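PDB 1ZJR: tRNA (Guanosine-2'-O-)-methyltransferase from Aquifex aeolicus, which catalyses the S-adenosyl-L-methionine-dependent 2'-O-methylation of guanosine 18 in a subset of tRNAs. Local coordinates for residues Q99-L105 and I139-V145. Numbering follows the deposited sequence.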
ATOM      1  N   GLN A  99      10.196  -7.282  -5.128  1.00 34.16           N
ATOM      2  CA  GLN A  99       9.526  -7.827  -6.302  1.00 33.05           C
ATOM      3  C   GLN A  99       8.377  -6.868  -6.595  1.00 32.70           C
ATOM      4  O   GLN A  99       7.680  -6.424  -5.677  1.00 31.90           O
ATOM      5  CB  GLN A  99       8.970  -9.232  -6.042  1.00 33.98           C
ATOM      6  CG  GLN A  99       7.845  -9.309  -5.020  1.00 35.88           C
ATOM      7  CD  GLN A  99       7.190 -10.687  -4.961  1.00 34.89           C
ATOM      8  OE1 GLN A  99       6.425 -10.985  -4.044  1.00 36.32           O
ATOM      9  NE2 GLN A  99       7.482 -11.528  -5.945  1.00 35.27           N
ATOM     10  N   ILE A 100       8.201  -6.530  -7.865  1.00 30.51           N
ATOM     11  CA  ILE A 100       7.135  -5.624  -8.271  1.00 30.57           C
ATOM     12  C   ILE A 100       5.955  -6.458  -8.764  1.00 29.05           C
ATOM     13  O   ILE A 100       6.050  -7.150  -9.779  1.00 29.58           O
ATOM     14  CB  ILE A 100       7.608  -4.685  -9.399  1.00 30.41           C
ATOM     15  CG1 ILE A 100       8.943  -4.041  -9.006  1.00 30.98           C
ATOM     16  CG2 ILE A 100       6.548  -3.620  -9.667  1.00 31.14           C
ATOM     17  CD1 ILE A 100       8.904  -3.244  -7.709  1.00 29.02           C
ATOM     18  N   VAL A 101       4.852  -6.385  -8.025  1.00 27.87           N
ATOM     19  CA  VAL A 101       3.634  -7.132  -8.324  1.00 27.45           C
ATOM     20  C   VAL A 101       2.568  -6.151  -8.812  1.00 29.28           C
ATOM     21  O   VAL A 101       2.123  -5.280  -8.064  1.00 27.34           O
ATOM     22  CB  VAL A 101       3.139  -7.860  -7.051  1.00 27.98           C
ATOM     23  CG1 VAL A 101       1.879  -8.674  -7.342  1.00 27.93           C
ATOM     24  CG2 VAL A 101       4.253  -8.771  -6.522  1.00 27.70           C
ATOM     25  N   ALA A 102       2.151  -6.298 -10.065  1.00 28.72           N
ATOM     26  CA  ALA A 102       1.173  -5.376 -10.628  1.00 28.15           C
ATOM     27  C   ALA A 102      -0.110  -6.012 -11.133  1.00 27.59           C
ATOM     28  O   ALA A 102      -0.093  -7.066 -11.765  1.00 26.75           O
ATOM     29  CB  ALA A 102       1.818  -4.577 -11.750  1.00 28.58           C
ATOM     30  N   THR A 103      -1.233  -5.356 -10.856  1.00 28.12           N
ATOM     31  CA  THR A 103      -2.525  -5.842 -11.322  1.00 27.10           C
ATOM     32  C   THR A 103      -2.576  -5.507 -12.807  1.00 27.43           C
ATOM     33  O   THR A 103      -2.525  -4.336 -13.188  1.00 27.75           O
ATOM     34  CB  THR A 103      -3.684  -5.120 -10.624  1.00 26.67           C
ATOM     35  OG1 THR A 103      -3.536  -3.706 -10.817  1.00 27.45           O
ATOM     36  CG2 THR A 103      -3.691  -5.438  -9.133  1.00 26.04           C
ATOM     37  N   TRP A 104      -2.669  -6.537 -13.638  1.00 29.16           N
ATOM     38  CA  TRP A 104      -2.710  -6.361 -15.088  1.00 30.11           C
ATOM     39  C   TRP A 104      -3.831  -7.245 -15.628  1.00 30.45           C
ATOM     40  O   TRP A 104      -3.784  -8.470 -15.502  1.00 29.44           O
ATOM     41  CB  TRP A 104      -1.346  -6.755 -15.681  1.00 30.14           C
ATOM     42  CG  TRP A 104      -1.223  -6.581 -17.173  1.00 31.91           C
ATOM     43  CD1 TRP A 104      -1.145  -7.572 -18.105  1.00 33.27           C
ATOM     44  CD2 TRP A 104      -1.160  -5.341 -17.898  1.00 30.63           C
ATOM     45  NE1 TRP A 104      -1.036  -7.031 -19.368  1.00 34.11           N
ATOM     46  CE2 TRP A 104      -1.044  -5.666 -19.270  1.00 32.15           C
ATOM     47  CE3 TRP A 104      -1.190  -3.992 -17.521  1.00 30.54           C
ATOM     48  CZ2 TRP A 104      -0.960  -4.687 -20.271  1.00 30.40           C
ATOM     49  CZ3 TRP A 104      -1.105  -3.017 -18.516  1.00 30.47           C
ATOM     50  CH2 TRP A 104      -0.992  -3.373 -19.877  1.00 30.57           C
ATOM     51  N   LEU A 105      -4.844  -6.614 -16.211  1.00 32.62           N
ATOM     52  CA  LEU A 105      -6.000  -7.333 -16.739  1.00 37.17           C
ATOM     53  C   LEU A 105      -5.631  -7.980 -18.066  1.00 39.20           C
ATOM     54  O   LEU A 105      -5.702  -7.353 -19.123  1.00 39.20           O
ATOM     55  CB  LEU A 105      -7.178  -6.364 -16.912  1.00 37.87           C
ATOM     56  CG  LEU A 105      -8.595  -6.942 -16.975  1.00 42.26           C
ATOM     57  CD1 LEU A 105      -8.881  -7.762 -15.715  1.00 40.19           C
ATOM     58  CD2 LEU A 105      -9.598  -5.799 -17.100  1.00 39.97           C
ATOM     59  N   ILE A 139       7.960  -3.374 -16.253  1.00 39.90           N
ATOM     60  CA  ILE A 139       9.016  -3.631 -15.281  1.00 41.03           C
ATOM     61  C   ILE A 139       8.591  -4.549 -14.132  1.00 39.90           C
ATOM     62  O   ILE A 139       9.385  -4.844 -13.240  1.00 39.65           O
ATOM     63  CB  ILE A 139       9.541  -2.302 -14.686  1.00 44.60           C
ATOM     64  CG1 ILE A 139      10.824  -2.557 -13.897  1.00 48.57           C
ATOM     65  CG2 ILE A 139       8.482  -1.672 -13.776  1.00 43.64           C
ATOM     66  CD1 ILE A 139      11.962  -3.102 -14.740  1.00 50.69           C
ATOM     67  N   ALA A 140       7.346  -5.012 -14.158  1.00 38.59           N
ATOM     68  CA  ALA A 140       6.834  -5.878 -13.099  1.00 36.72           C
ATOM     69  C   ALA A 140       7.440  -7.279 -13.094  1.00 36.00           C
ATOM     70  O   ALA A 140       7.783  -7.822 -14.139  1.00 36.65           O
ATOM     71  CB  ALA A 140       5.314  -5.983 -13.210  1.00 34.97           C
ATOM     72  N   ASP A 141       7.559  -7.856 -11.902  1.00 34.79           N
ATOM     73  CA  ASP A 141       8.088  -9.205 -11.730  1.00 35.86           C
ATOM     74  C   ASP A 141       6.919 -10.178 -11.815  1.00 35.59           C
ATOM     75  O   ASP A 141       7.064 -11.312 -12.273  1.00 35.10           O
ATOM     76  CB  ASP A 141       8.767  -9.341 -10.367  1.00 37.84           C
ATOM     77  CG  ASP A 141      10.041  -8.531 -10.271  1.00 40.48           C
ATOM     78  OD1 ASP A 141      11.018  -8.888 -10.961  1.00 40.82           O
ATOM     79  OD2 ASP A 141      10.065  -7.536  -9.514  1.00 39.15           O
ATOM     80  N   LYS A 142       5.756  -9.721 -11.360  1.00 33.23           N
ATOM     81  CA  LYS A 142       4.545 -10.531 -11.388  1.00 32.94           C
ATOM     82  C   LYS A 142       3.376  -9.700 -11.909  1.00 32.14           C
ATOM     83  O   LYS A 142       3.226  -8.530 -11.547  1.00 30.77           O
ATOM     84  CB  LYS A 142       4.207 -11.043  -9.982  1.00 35.48           C
ATOM     85  CG  LYS A 142       5.197 -12.051  -9.396  1.00 37.54           C
ATOM     86  CD  LYS A 142       5.113 -13.391 -10.110  1.00 40.39           C
ATOM     87  CE  LYS A 142       6.039 -14.413  -9.464  1.00 42.26           C
ATOM     88  NZ  LYS A 142       7.452 -13.953  -9.485  1.00 44.17           N
ATOM     89  N   LYS A 143       2.566 -10.304 -12.773  1.00 31.57           N
ATOM     90  CA  LYS A 143       1.379  -9.654 -13.325  1.00 33.69           C
ATOM     91  C   LYS A 143       0.215 -10.473 -12.785  1.00 31.54           C
ATOM     92  O   LYS A 143       0.102 -11.656 -13.085  1.00 32.30           O
ATOM     93  CB  LYS A 143       1.400  -9.698 -14.856  1.00 35.62           C
ATOM     94  CG  LYS A 143       2.575  -8.954 -15.470  1.00 39.68           C
ATOM     95  CD  LYS A 143       2.496  -8.930 -16.989  1.00 43.04           C
ATOM     96  CE  LYS A 143       2.477 -10.330 -17.568  1.00 44.66           C
ATOM     97  NZ  LYS A 143       2.369 -10.305 -19.055  1.00 49.28           N
ATOM     98  N   ILE A 144      -0.652  -9.846 -11.996  1.00 29.65           N
ATOM     99  CA  ILE A 144      -1.754 -10.574 -11.376  1.00 27.99           C
ATOM    100  C   ILE A 144      -3.176 -10.136 -11.692  1.00 28.04           C
ATOM    101  O   ILE A 144      -3.434  -8.997 -12.069  1.00 26.54           O
ATOM    102  CB  ILE A 144      -1.624 -10.540  -9.837  1.00 28.62           C
ATOM    103  CG1 ILE A 144      -1.626  -9.079  -9.354  1.00 27.25           C
ATOM    104  CG2 ILE A 144      -0.349 -11.256  -9.402  1.00 28.66           C
ATOM    105  CD1 ILE A 144      -1.727  -8.911  -7.843  1.00 25.94           C
ATOM    106  N   VAL A 145      -4.099 -11.075 -11.520  1.00 26.87           N
ATOM    107  CA  VAL A 145      -5.517 -10.811 -11.719  1.00 28.13           C
ATOM    108  C   VAL A 145      -6.256 -11.519 -10.607  1.00 27.10           C
ATOM    109  O   VAL A 145      -5.722 -12.445  -9.988  1.00 26.82           O
ATOM    110  CB  VAL A 145      -6.056 -11.366 -13.063  1.00 29.24           C
ATOM    111  CG1 VAL A 145      -5.559 -10.523 -14.216  1.00 30.44           C
ATOM    112  CG2 VAL A 145      -5.642 -12.817 -13.232  1.00 29.92           C
TER
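V101, A102 and T103 pair in parallel register with K142, K143 and I144. The backbone ladder runs K142 N to I100 O, A102 N to K142 O, I144 N to A102 O and W104 N to I144 O. The A102 N to K142 O bond is 2.9 Å long and nearly straight, 175° at the hydrogen.

Just before strand 142-145, D141 doubles the grip on I100. Its OD2 takes the I100 N-H through the anti lone pair, at 2.7 Å. Its own N donates to I100 O, which K142 N also reaches, so this carbonyl holds two donors. The carboxylate gets there because CG lies beside the backbone N of D141 (chi1 -69°).

The tight part is the sheet face of V101, T103 and I144. I144 CD1 lies 3.6 Å from V101 CG1, the two side chains crossing at about a right angle, and 4.2 Å from T103 CG2. A valine in place of I144 would lack this CD1 methyl and would probably leave a gap beside V101 and T103. On the other face, A102 CB meets A140 CB at 4.0 Å.

The looser parts lie at the two lysines, one on each face. K143 runs alongside W104, with CD 4.0 Å from the ring atom CD1, and its NZ goes on to a salt bridge with E108. The K142 side chain comes no nearer to V101 than 4.1 Å, from its CB to V101 CG2.

T103 is predicted to bind S-adenosyl-L-methionine, and its OG1 makes a hydrogen bond to a bound glycerol, probably from the crystallisation liquor. The pairing builds part of the SPOUT methyltransferase sheet close to the probable cofactor pocket. Strand 121-126 flanks 99-103 across its other edge. Helix 86-95 packs against I100 and I139, while helix 134-137 lies against W104 and K143.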